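Local coordinates for protein acetyl xylan esterase (Paenibacillus sp. R4, PDB 6AGQ) that probably removes acetyl groups from acetylated xylan and related esters as a cold-active serine esterase of the alpha/beta-hydrolase fold, at residues 179-190 and 200-211; 212-223 and 275-285. All coordinates share one frame; numbering follows the deposited sequence.

Contact 1 (179-190 and 200-211)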
loop_
_atom_site.group_PDB
_atom_site.type_symbol
_atom_site.label_atom_id
_atom_site.label_comp_id
_atom_site.label_asym_id
_atom_site.label_seq_id
_atom_site.Cartn_x
_atom_site.Cartn_y
_atom_site.Cartn_z
ATOM N N ILE A 179 -19.489 9.996 -40.352
ATOM C CA ILE A 179 -18.455 9.263 -39.615
ATOM C C ILE A 179 -18.196 9.879 -38.216
ATOM O O ILE A 179 -17.996 11.095 -38.108
ATOM C CB ILE A 179 -17.133 9.308 -40.368
ATOM C CG1 ILE A 179 -17.259 8.673 -41.763
ATOM C CG2 ILE A 179 -16.000 8.626 -39.579
ATOM C CD1 ILE A 179 -16.039 8.995 -42.635
ATOM N N ALA A 180 -18.189 9.044 -37.173
ATOM C CA ALA A 180 -17.779 9.467 -35.843
ATOM C C ALA A 180 -16.555 8.676 -35.411
ATOM O O ALA A 180 -16.392 7.519 -35.823
ATOM C CB ALA A 180 -18.885 9.282 -34.847
ATOM N N VAL A 181 -15.689 9.328 -34.644
ATOM C CA VAL A 181 -14.430 8.736 -34.104
ATOM C C VAL A 181 -14.518 8.775 -32.583
ATOM O O VAL A 181 -14.967 9.788 -32.021
ATOM C CB VAL A 181 -13.144 9.394 -34.660
ATOM C CG1 VAL A 181 -12.901 9.025 -36.127
ATOM C CG2 VAL A 181 -13.191 10.890 -34.553
ATOM N N TYR A 182 -14.203 7.644 -31.917
ATOM C CA TYR A 182 -14.471 7.447 -30.480
ATOM C C TYR A 182 -13.355 6.622 -29.861
ATOM O O TYR A 182 -12.755 5.803 -30.517
ATOM C CB TYR A 182 -15.832 6.780 -30.270
ATOM C CG TYR A 182 -15.956 5.954 -29.035
ATOM C CD1 TYR A 182 -15.917 6.554 -27.770
ATOM C CD2 TYR A 182 -16.084 4.579 -29.097
ATOM C CE1 TYR A 182 -15.934 5.804 -26.592
ATOM C CE2 TYR A 182 -16.152 3.815 -27.939
ATOM C CZ TYR A 182 -16.069 4.434 -26.686
ATOM O OH TYR A 182 -16.101 3.720 -25.526
ATOM N N GLY A 183 -13.058 6.877 -28.595
ATOM C CA GLY A 183 -12.083 6.112 -27.844
ATOM C C GLY A 183 -11.801 6.681 -26.494
ATOM O O GLY A 183 -11.899 7.914 -26.283
ATOM N N GLY A 184 -11.460 5.790 -25.582
ATOM C CA GLY A 184 -11.018 6.184 -24.268
ATOM C C GLY A 184 -9.501 6.187 -24.088
ATOM O O GLY A 184 -8.791 5.271 -24.525
ATOM N N SER A 185 -9.023 7.218 -23.410
ATOM C CA SER A 185 -7.638 7.367 -23.064
ATOM C C SER A 185 -6.666 7.496 -24.251
ATOM O O SER A 185 -6.793 8.440 -24.988
ATOM C CB SER A 185 -7.213 6.326 -22.074
ATOM O OG SER A 185 -5.946 6.798 -21.577
ATOM N N GLN A 186 -5.692 6.616 -24.458
ATOM C CA GLN A 186 -5.054 6.612 -25.757
ATOM C C GLN A 186 -6.113 6.717 -26.898
ATOM O O GLN A 186 -5.885 7.411 -27.856
ATOM C CB GLN A 186 -4.261 5.355 -25.974
ATOM C CG GLN A 186 -3.582 5.242 -27.334
ATOM C CD GLN A 186 -2.756 3.958 -27.436
ATOM O OE1 GLN A 186 -1.539 4.007 -27.499
ATOM N NE2 GLN A 186 -3.429 2.797 -27.412
ATOM N N GLY A 187 -7.198 5.968 -26.786
ATOM C CA GLY A 187 -8.268 5.949 -27.802
ATOM C C GLY A 187 -8.760 7.348 -28.111
ATOM O O GLY A 187 -9.037 7.639 -29.244
ATOM N N GLY A 188 -8.895 8.174 -27.060
ATOM C CA GLY A 188 -9.421 9.519 -27.101
ATOM C C GLY A 188 -8.445 10.439 -27.735
ATOM O O GLY A 188 -8.820 11.250 -28.565
ATOM N N GLY A 189 -7.162 10.287 -27.376
ATOM C CA GLY A 189 -6.071 10.951 -28.112
ATOM C C GLY A 189 -6.032 10.626 -29.589
ATOM O O GLY A 189 -5.856 11.548 -30.438
ATOM N N LEU A 190 -6.162 9.330 -29.937
ATOM C CA LEU A 190 -6.248 8.945 -31.347
ATOM C C LEU A 190 -7.444 9.521 -32.073
ATOM O O LEU A 190 -7.307 9.793 -33.253
ATOM C CB LEU A 190 -6.211 7.377 -31.628
ATOM C CG LEU A 190 -4.979 6.684 -30.964
ATOM C CD1 LEU A 190 -4.831 5.196 -31.227
ATOM C CD2 LEU A 190 -3.704 7.407 -31.378
ATOM N N ARG A 200 -12.843 14.433 -42.776
ATOM C CA ARG A 200 -14.048 13.621 -43.033
ATOM C C ARG A 200 -14.963 13.397 -41.796
ATOM O O ARG A 200 -16.193 13.385 -41.953
ATOM C CB ARG A 200 -13.711 12.276 -43.721
ATOM C CG ARG A 200 -13.361 12.411 -45.223
ATOM C CD ARG A 200 -12.687 11.158 -45.787
ATOM N NE ARG A 200 -11.374 10.847 -45.147
ATOM C CZ ARG A 200 -10.580 9.822 -45.468
ATOM N NH1 ARG A 200 -10.919 8.980 -46.427
ATOM N NH2 ARG A 200 -9.423 9.627 -44.829
ATOM N N PRO A 201 -14.386 13.161 -40.603
ATOM C CA PRO A 201 -15.230 12.858 -39.442
ATOM C C PRO A 201 -16.143 14.008 -39.098
ATOM O O PRO A 201 -15.719 15.153 -39.108
ATOM C CB PRO A 201 -14.220 12.611 -38.313
ATOM C CG PRO A 201 -12.943 12.320 -38.992
ATOM C CD PRO A 201 -12.952 13.087 -40.258
ATOM N N LYS A 202 -17.417 13.691 -38.869
ATOM C CA LYS A 202 -18.402 14.652 -38.511
ATOM C C LYS A 202 -18.530 14.851 -36.977
ATOM O O LYS A 202 -18.822 15.971 -36.518
ATOM C CB LYS A 202 -19.692 14.173 -39.062
ATOM C CG LYS A 202 -20.767 15.187 -38.992
ATOM C CD LYS A 202 -22.057 14.497 -39.316
ATOM C CE LYS A 202 -23.164 15.515 -39.445
ATOM N NZ LYS A 202 -24.357 14.785 -39.944
ATOM N N LEU A 203 -18.322 13.775 -36.224
ATOM C CA LEU A 203 -18.337 13.799 -34.773
ATOM C C LEU A 203 -17.034 13.249 -34.205
ATOM O O LEU A 203 -16.467 12.337 -34.778
ATOM C CB LEU A 203 -19.455 12.914 -34.244
ATOM C CG LEU A 203 -20.824 13.422 -33.977
ATOM C CD1 LEU A 203 -21.291 14.399 -35.007
ATOM C CD2 LEU A 203 -21.777 12.267 -33.835
ATOM N N ALA A 204 -16.623 13.755 -33.033
ATOM C CA ALA A 204 -15.470 13.227 -32.277
ATOM C C ALA A 204 -15.918 12.988 -30.837
ATOM O O ALA A 204 -16.494 13.894 -30.245
ATOM C CB ALA A 204 -14.311 14.191 -32.317
ATOM N N LEU A 205 -15.722 11.757 -30.309
ATOM C CA LEU A 205 -16.138 11.427 -28.979
ATOM C C LEU A 205 -14.960 10.967 -28.054
ATOM O O LEU A 205 -15.003 9.852 -27.532
ATOM C CB LEU A 205 -17.221 10.363 -29.031
ATOM C CG LEU A 205 -18.582 10.789 -29.611
ATOM C CD1 LEU A 205 -18.650 10.528 -31.095
ATOM C CD2 LEU A 205 -19.697 9.999 -28.940
ATOM N N PRO A 206 -13.960 11.832 -27.808
ATOM C CA PRO A 206 -12.884 11.509 -26.834
ATOM C C PRO A 206 -13.330 11.267 -25.363
ATOM O O PRO A 206 -13.971 12.121 -24.762
ATOM C CB PRO A 206 -11.971 12.704 -26.941
ATOM C CG PRO A 206 -12.864 13.819 -27.315
ATOM C CD PRO A 206 -13.901 13.248 -28.217
ATOM N N VAL A 207 -12.985 10.127 -24.788
ATOM C CA VAL A 207 -13.154 9.926 -23.347
ATOM C C VAL A 207 -11.768 10.049 -22.664
ATOM O O VAL A 207 -10.809 9.352 -23.029
ATOM C CB VAL A 207 -13.845 8.558 -23.058
ATOM C CG1 VAL A 207 -13.891 8.239 -21.582
ATOM C CG2 VAL A 207 -15.271 8.572 -23.587
ATOM N N PHE A 208 -11.678 10.906 -21.655
ATOM C CA PHE A 208 -10.403 11.179 -20.943
ATOM C C PHE A 208 -9.122 11.016 -21.748
ATOM O O PHE A 208 -8.298 10.131 -21.455
ATOM C CB PHE A 208 -10.322 10.572 -19.521
ATOM C CG PHE A 208 -10.751 9.148 -19.374
ATOM C CD1 PHE A 208 -10.037 8.096 -19.961
ATOM C CD2 PHE A 208 -11.792 8.829 -18.498
ATOM C CE1 PHE A 208 -10.400 6.764 -19.742
ATOM C CE2 PHE A 208 -12.154 7.508 -18.254
ATOM C CZ PHE A 208 -11.463 6.472 -18.877
ATOM N N PRO A 209 -8.925 11.924 -22.757
ATOM C CA PRO A 209 -7.925 11.682 -23.755
ATOM C C PRO A 209 -6.495 11.814 -23.192
ATOM O O PRO A 209 -6.181 12.776 -22.472
ATOM C CB PRO A 209 -8.217 12.713 -24.828
ATOM C CG PRO A 209 -8.998 13.785 -24.151
ATOM C CD PRO A 209 -9.757 13.094 -23.080
ATOM N N PHE A 210 -5.703 10.789 -23.509
ATOM C CA PHE A 210 -4.259 10.695 -23.308
ATOM C C PHE A 210 -3.595 11.389 -24.485
ATOM O O PHE A 210 -4.294 11.837 -25.432
ATOM C CB PHE A 210 -3.922 9.191 -23.218
ATOM C CG PHE A 210 -2.497 8.880 -22.991
ATOM C CD1 PHE A 210 -1.862 9.260 -21.822
ATOM C CD2 PHE A 210 -1.789 8.129 -23.920
ATOM C CE1 PHE A 210 -0.523 8.946 -21.598
ATOM C CE2 PHE A 210 -0.456 7.845 -23.718
ATOM C CZ PHE A 210 0.184 8.265 -22.561
ATOM N N LEU A 211 -2.269 11.592 -24.398
ATOM C CA LEU A 211 -1.518 12.301 -25.457
ATOM C C LEU A 211 -1.866 13.789 -25.584
ATOM O O LEU A 211 -1.788 14.356 -26.685
ATOM C CB LEU A 211 -1.661 11.643 -26.851
ATOM C CG LEU A 211 -1.613 10.098 -26.858
ATOM C CD1 LEU A 211 -2.161 9.437 -28.129
ATOM C CD2 LEU A 211 -0.189 9.654 -26.574
HETATM O O HOH W 1 -18.251 12.117 -41.976
#

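Contact 2 (212-223 and 275-285)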
loop_
_atom_site.group_PDB
_atom_site.type_symbol
_atom_site.label_atom_id
_atom_site.label_comp_id
_atom_site.label_asym_id
_atom_site.label_seq_id
_atom_site.Cartn_x
_atom_site.Cartn_y
_atom_site.Cartn_z
ATOM N N CYS A 212 -2.194 14.437 -24.470
ATOM C CA CYS A 212 -2.531 15.872 -24.469
ATOM C C CYS A 212 -1.626 16.573 -23.475
ATOM O O CYS A 212 -1.339 16.057 -22.400
ATOM C CB CYS A 212 -3.997 16.166 -24.095
ATOM S SG CYS A 212 -5.267 15.460 -25.222
ATOM N N HIS A 213 -1.241 17.785 -23.856
ATOM C CA HIS A 213 -0.454 18.679 -23.073
ATOM C C HIS A 213 0.722 17.984 -22.388
ATOM O O HIS A 213 0.803 17.999 -21.156
ATOM C CB HIS A 213 -1.418 19.412 -22.112
ATOM C CG HIS A 213 -0.884 20.706 -21.596
ATOM N ND1 HIS A 213 0.258 21.296 -22.101
ATOM C CD2 HIS A 213 -1.349 21.542 -20.637
ATOM C CE1 HIS A 213 0.496 22.425 -21.449
ATOM N NE2 HIS A 213 -0.458 22.589 -20.547
ATOM N N PHE A 214 1.581 17.338 -23.202
ATOM C CA PHE A 214 2.675 16.456 -22.713
ATOM C C PHE A 214 3.566 16.970 -21.569
ATOM O O PHE A 214 3.865 16.241 -20.631
ATOM C CB PHE A 214 3.599 16.019 -23.839
ATOM C CG PHE A 214 3.028 14.920 -24.725
ATOM C CD1 PHE A 214 2.922 13.610 -24.259
ATOM C CD2 PHE A 214 2.628 15.201 -26.023
ATOM C CE1 PHE A 214 2.429 12.598 -25.059
ATOM C CE2 PHE A 214 2.125 14.206 -26.831
ATOM C CZ PHE A 214 2.025 12.895 -26.346
ATOM N N ARG A 215 4.064 18.176 -21.690
ATOM C CA ARG A 215 4.991 18.708 -20.722
ATOM C C ARG A 215 4.320 18.918 -19.351
ATOM O O ARG A 215 4.929 18.713 -18.326
ATOM C CB ARG A 215 5.574 20.002 -21.241
ATOM C CG ARG A 215 6.747 20.514 -20.410
ATOM C CD ARG A 215 6.989 21.982 -20.723
ATOM N NE ARG A 215 7.737 22.136 -21.967
ATOM C CZ ARG A 215 9.064 22.059 -22.059
ATOM N NH1 ARG A 215 9.860 21.812 -20.993
ATOM N NH2 ARG A 215 9.604 22.218 -23.241
ATOM N N ARG A 216 3.047 19.237 -19.334
ATOM C CA ARG A 216 2.317 19.327 -18.074
ATOM C C ARG A 216 2.007 17.946 -17.461
ATOM O O ARG A 216 2.212 17.732 -16.270
ATOM C CB ARG A 216 1.069 20.167 -18.221
ATOM C CG ARG A 216 0.378 20.400 -16.888
ATOM C CD ARG A 216 -0.856 21.277 -17.033
ATOM N NE ARG A 216 -1.634 21.221 -15.799
ATOM C CZ ARG A 216 -1.379 21.934 -14.686
ATOM N NH1 ARG A 216 -2.133 21.744 -13.608
ATOM N NH2 ARG A 216 -0.395 22.827 -14.628
ATOM N N SER A 217 1.491 17.034 -18.264
ATOM C CA SER A 217 1.284 15.657 -17.837
ATOM C C SER A 217 2.505 15.150 -17.099
ATOM O O SER A 217 2.393 14.704 -15.961
ATOM C CB SER A 217 1.015 14.802 -19.029
ATOM O OG SER A 217 -0.154 15.253 -19.686
ATOM N N VAL A 218 3.674 15.266 -17.720
ATOM C CA VAL A 218 4.918 14.786 -17.116
ATOM C C VAL A 218 5.317 15.515 -15.840
ATOM O O VAL A 218 5.561 14.877 -14.844
ATOM C CB VAL A 218 6.089 14.860 -18.120
ATOM C CG1 VAL A 218 7.425 14.612 -17.417
ATOM C CG2 VAL A 218 5.894 13.832 -19.246
ATOM N N GLU A 219 5.341 16.849 -15.861
ATOM C CA GLU A 219 5.750 17.640 -14.712
ATOM C C GLU A 219 4.807 17.562 -13.517
ATOM O O GLU A 219 5.262 17.642 -12.373
ATOM C CB GLU A 219 6.050 19.106 -15.108
ATOM C CG GLU A 219 4.870 20.068 -15.038
ATOM C CD GLU A 219 5.126 21.465 -15.644
ATOM O OE1 GLU A 219 5.979 21.614 -16.564
ATOM O OE2 GLU A 219 4.445 22.428 -15.189
ATOM N N ILE A 220 3.506 17.382 -13.730
ATOM C CA ILE A 220 2.632 17.144 -12.583
ATOM C C ILE A 220 2.555 15.693 -12.163
ATOM O O ILE A 220 1.732 15.337 -11.311
ATOM C CB ILE A 220 1.235 17.790 -12.735
ATOM C CG1 ILE A 220 0.343 17.054 -13.745
ATOM C CG2 ILE A 220 1.412 19.283 -13.018
ATOM C CD1 ILE A 220 -1.004 17.725 -13.950
ATOM N N HIS A 221 3.405 14.851 -12.751
ATOM C CA HIS A 221 3.620 13.467 -12.297
ATOM C C HIS A 221 2.386 12.612 -12.486
ATOM O O HIS A 221 2.102 11.757 -11.671
ATOM C CB HIS A 221 4.083 13.435 -10.834
ATOM C CG HIS A 221 5.301 14.264 -10.587
ATOM N ND1 HIS A 221 6.516 13.981 -11.176
ATOM C CD2 HIS A 221 5.490 15.377 -9.839
ATOM C CE1 HIS A 221 7.399 14.892 -10.806
ATOM N NE2 HIS A 221 6.803 15.749 -9.993
ATOM N N ALA A 222 1.665 12.821 -13.588
ATOM C CA ALA A 222 0.630 11.878 -13.981
ATOM C C ALA A 222 1.140 10.424 -13.944
ATOM O O ALA A 222 2.284 10.166 -14.296
ATOM C CB ALA A 222 0.095 12.222 -15.347
ATOM N N SER A 223 0.300 9.514 -13.433
ATOM C CA SER A 223 0.553 8.050 -13.420
ATOM C C SER A 223 0.280 7.421 -14.810
ATOM O O SER A 223 -0.020 8.137 -15.787
ATOM C CB SER A 223 -0.336 7.381 -12.378
ATOM O OG SER A 223 -0.144 7.966 -11.117
ATOM N N ILE A 275 -5.896 10.634 -12.200
ATOM C CA ILE A 275 -4.434 10.838 -12.072
ATOM C C ILE A 275 -3.594 10.329 -13.253
ATOM O O ILE A 275 -2.376 10.599 -13.295
ATOM C CB ILE A 275 -3.868 10.275 -10.734
ATOM C CG1 ILE A 275 -4.026 8.751 -10.642
ATOM C CG2 ILE A 275 -4.564 10.946 -9.563
ATOM C CD1 ILE A 275 -3.139 8.125 -9.581
ATOM N N THR A 276 -4.238 9.638 -14.204
ATOM C CA THR A 276 -3.580 9.162 -15.416
ATOM C C THR A 276 -3.646 10.114 -16.600
ATOM O O THR A 276 -2.649 10.327 -17.255
ATOM C CB THR A 276 -4.118 7.780 -15.763
ATOM O OG1 THR A 276 -3.679 6.906 -14.722
ATOM C CG2 THR A 276 -3.583 7.277 -17.099
ATOM N N CYS A 277 -4.845 10.600 -16.924
ATOM C CA CYS A 277 -5.045 11.747 -17.831
ATOM C C CYS A 277 -5.663 12.893 -16.985
ATOM O O CYS A 277 -6.892 13.046 -16.882
ATOM C CB CYS A 277 -5.913 11.378 -19.036
ATOM S SG CYS A 277 -5.378 9.824 -19.831
ATOM N N PRO A 278 -4.799 13.667 -16.332
ATOM C CA PRO A 278 -5.289 14.645 -15.363
ATOM C C PRO A 278 -6.145 15.668 -16.061
ATOM O O PRO A 278 -5.820 16.015 -17.198
ATOM C CB PRO A 278 -4.026 15.303 -14.828
ATOM C CG PRO A 278 -2.918 14.385 -15.229
ATOM C CD PRO A 278 -3.351 13.813 -16.546
ATOM N N PRO A 279 -7.227 16.113 -15.403
ATOM C CA PRO A 279 -8.252 16.896 -16.050
ATOM C C PRO A 279 -7.771 18.222 -16.647
ATOM O O PRO A 279 -8.330 18.653 -17.648
ATOM C CB PRO A 279 -9.285 17.088 -14.950
ATOM C CG PRO A 279 -8.512 16.948 -13.692
ATOM C CD PRO A 279 -7.460 15.986 -13.954
ATOM N N SER A 280 -6.718 18.825 -16.127
ATOM C CA SER A 280 -6.166 20.050 -16.753
ATOM C C SER A 280 -5.638 19.826 -18.146
ATOM O O SER A 280 -5.647 20.738 -18.994
ATOM C CB SER A 280 -5.062 20.670 -15.923
ATOM O OG SER A 280 -4.032 19.724 -15.627
ATOM N N THR A 281 -5.176 18.630 -18.424
ATOM C CA THR A 281 -4.646 18.324 -19.761
ATOM C C THR A 281 -5.809 18.052 -20.752
ATOM O O THR A 281 -5.741 18.393 -21.920
ATOM C CB THR A 281 -3.604 17.187 -19.743
ATOM O OG1 THR A 281 -4.172 15.935 -19.286
ATOM C CG2 THR A 281 -2.403 17.606 -18.869
ATOM N N CYS A 282 -6.882 17.476 -20.243
ATOM C CA CYS A 282 -8.095 17.233 -21.006
ATOM C C CYS A 282 -8.760 18.556 -21.339
ATOM O O CYS A 282 -9.091 18.785 -22.514
ATOM C CB CYS A 282 -9.003 16.288 -20.245
ATOM S SG CYS A 282 -8.299 14.614 -20.169
ATOM N N PHE A 283 -8.910 19.430 -20.335
ATOM C CA PHE A 283 -9.455 20.778 -20.526
ATOM C C PHE A 283 -8.653 21.649 -21.491
ATOM O O PHE A 283 -9.259 22.337 -22.342
ATOM C CB PHE A 283 -9.738 21.508 -19.202
ATOM C CG PHE A 283 -11.157 21.336 -18.720
ATOM C CD1 PHE A 283 -12.198 21.927 -19.400
ATOM C CD2 PHE A 283 -11.462 20.526 -17.608
ATOM C CE1 PHE A 283 -13.510 21.745 -18.977
ATOM C CE2 PHE A 283 -12.770 20.338 -17.187
ATOM C CZ PHE A 283 -13.792 20.950 -17.870
ATOM N N ALA A 284 -7.326 21.542 -21.445
ATOM C CA ALA A 284 -6.463 22.242 -22.356
ATOM C C ALA A 284 -6.718 21.969 -23.837
ATOM O O ALA A 284 -6.711 22.919 -24.654
ATOM C CB ALA A 284 -5.007 21.920 -22.019
ATOM N N ALA A 285 -6.864 20.696 -24.218
ATOM C CA ALA A 285 -7.336 20.364 -25.586
ATOM C C ALA A 285 -8.812 20.813 -25.852
ATOM O O ALA A 285 -9.060 21.509 -26.849
ATOM C CB ALA A 285 -7.158 18.851 -25.901
#

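Contact 1 (179-190 and 200-211)
Val181 and Leu205 carry the middle of a parallel strand pair, 179-184 beside 203-207, whose axes diverge by only 7°. The backbone bonds alternate in the parallel register: Val181 N donates to Leu203 O, Leu205 N to Val181 O at 2.7 Å, Val207 N to Gly183 O, and Ser185 N to Val207 O at 2.8 Å. At the start, Ile179 O is gripped twice, by Lys202 N and Leu203 N. Past the strand ends, Phe210 N reaches Ser185 O (3.0 Å) from above the carbonyl plane, 68° out of it; the same oxygen also accepts Gly189 N of the helix.

Apolar side-chain contacts divide between the two faces. On one, Ala180 CB meets Leu203 CB at 3.7 Å, and the Tyr182 ring lies alongside Val207, its CE1 near CG2. On the other, Val181 CG2 touches Ala204 CB. A polar atom, Leu205 O, sits in the Tyr182 ring plane at the CD1 edge (3.4 Å). Past the strand, Gly188 and Gly189 turn side-chain-free CA atoms toward Val207 O and Phe210 O, which lets 207-211 pass close to the helix start: Pro209 CB lies 3.7 Å from Gly189 N.

Ser185, with positive phi between strand and helix, fits the nucleophile elbow of a GxSxG motif. Its OG, anti to the backbone N (chi1 -166°), passes Phe210 CB and bonds His303 NE2, consistent with the nucleophile and histidine of a catalytic triad.

The segments belong to a beta-alpha-beta unit crossing over through helix 186-197; strands 86-92 and 265-271 flank the pair, and helix 309-320 covers the Tyr182, Leu205 and Val207 face.

Contact 2 (212-223 and 275-285)
Arg216 reaches across to Ser280 with its NE, which donates to OG at 2.8 Å and 170°. The hydroxyl lies at the guanidinium edge, in its plane, and NH1 adds a weak second bond to the same oxygen. Next to this polar link, Thr281 CG2 wedges between two side chains of the opposing segment, 3.4 Å from Ser217 OG and 3.8 Å from His213 CB. His213 CD2 in turn meets Ala284 CB, and Cys212 SG meets Ala285 CB (3.9 Å), extending the contact along the second helix. Toward the other end, Ile220 CD1 lies against Pro278 CB, and Ala222 CB packs on Pro278 CG at 3.7 Å. Ser223 N closes that end with a hydrogen bond to Ile275 O, while Ile275 CD1 rests against Ser223 OG.

The two short helices, 214-219 and 279-285, run antiparallel at 172° with axes 9.6 Å apart. A Schellman motif ends the first: Ala222 N bonds Ser217 O, His221 N bonds Val218 O, and His221 takes positive phi. This reversal carries the chain on to the Ala222 and Ser223 contacts.

Behind these contacts, Thr281 OG1 donates to Pro278 O at 2.7 Å in the carbonyl plane; this bond fixes the rotamer (chi1 63°) that directs CG2 at Ser217. Arg216 is extended from CG to NE, Ile220 CG2 lies over one face of its guanidinium, and Arg216 CB covers one face of the His213 ring. Farther out, His213 NE2 is bonded to Tyr14 OH, Asp254 holds the backbone N of both His213 and Phe214, and Asp274 OD1 accepts from the backbone N of Thr276 and Cys277.

How the contacts relate
Contact 1 lies in the core, its centre about 5 Å from that of the chain, whereas contact 2 is about 16 Å from that centre and only partly buried. The chemistry differs with the elements joined: contact 1 is chiefly backbone bonding between sheet strands, while contact 2 joins helices and loops through side chains, with one arginine-to-serine link and a single backbone bond. They share no helix or strand, but segment 212-223 follows directly on 200-211. They also touch, since Cys277 SG packs 3.5 Å from Ser185 OG and Cys282 SG lies 3.6 Å from Pro209 CD, placing the 275-285 segment beside the probable nucleophile elbow.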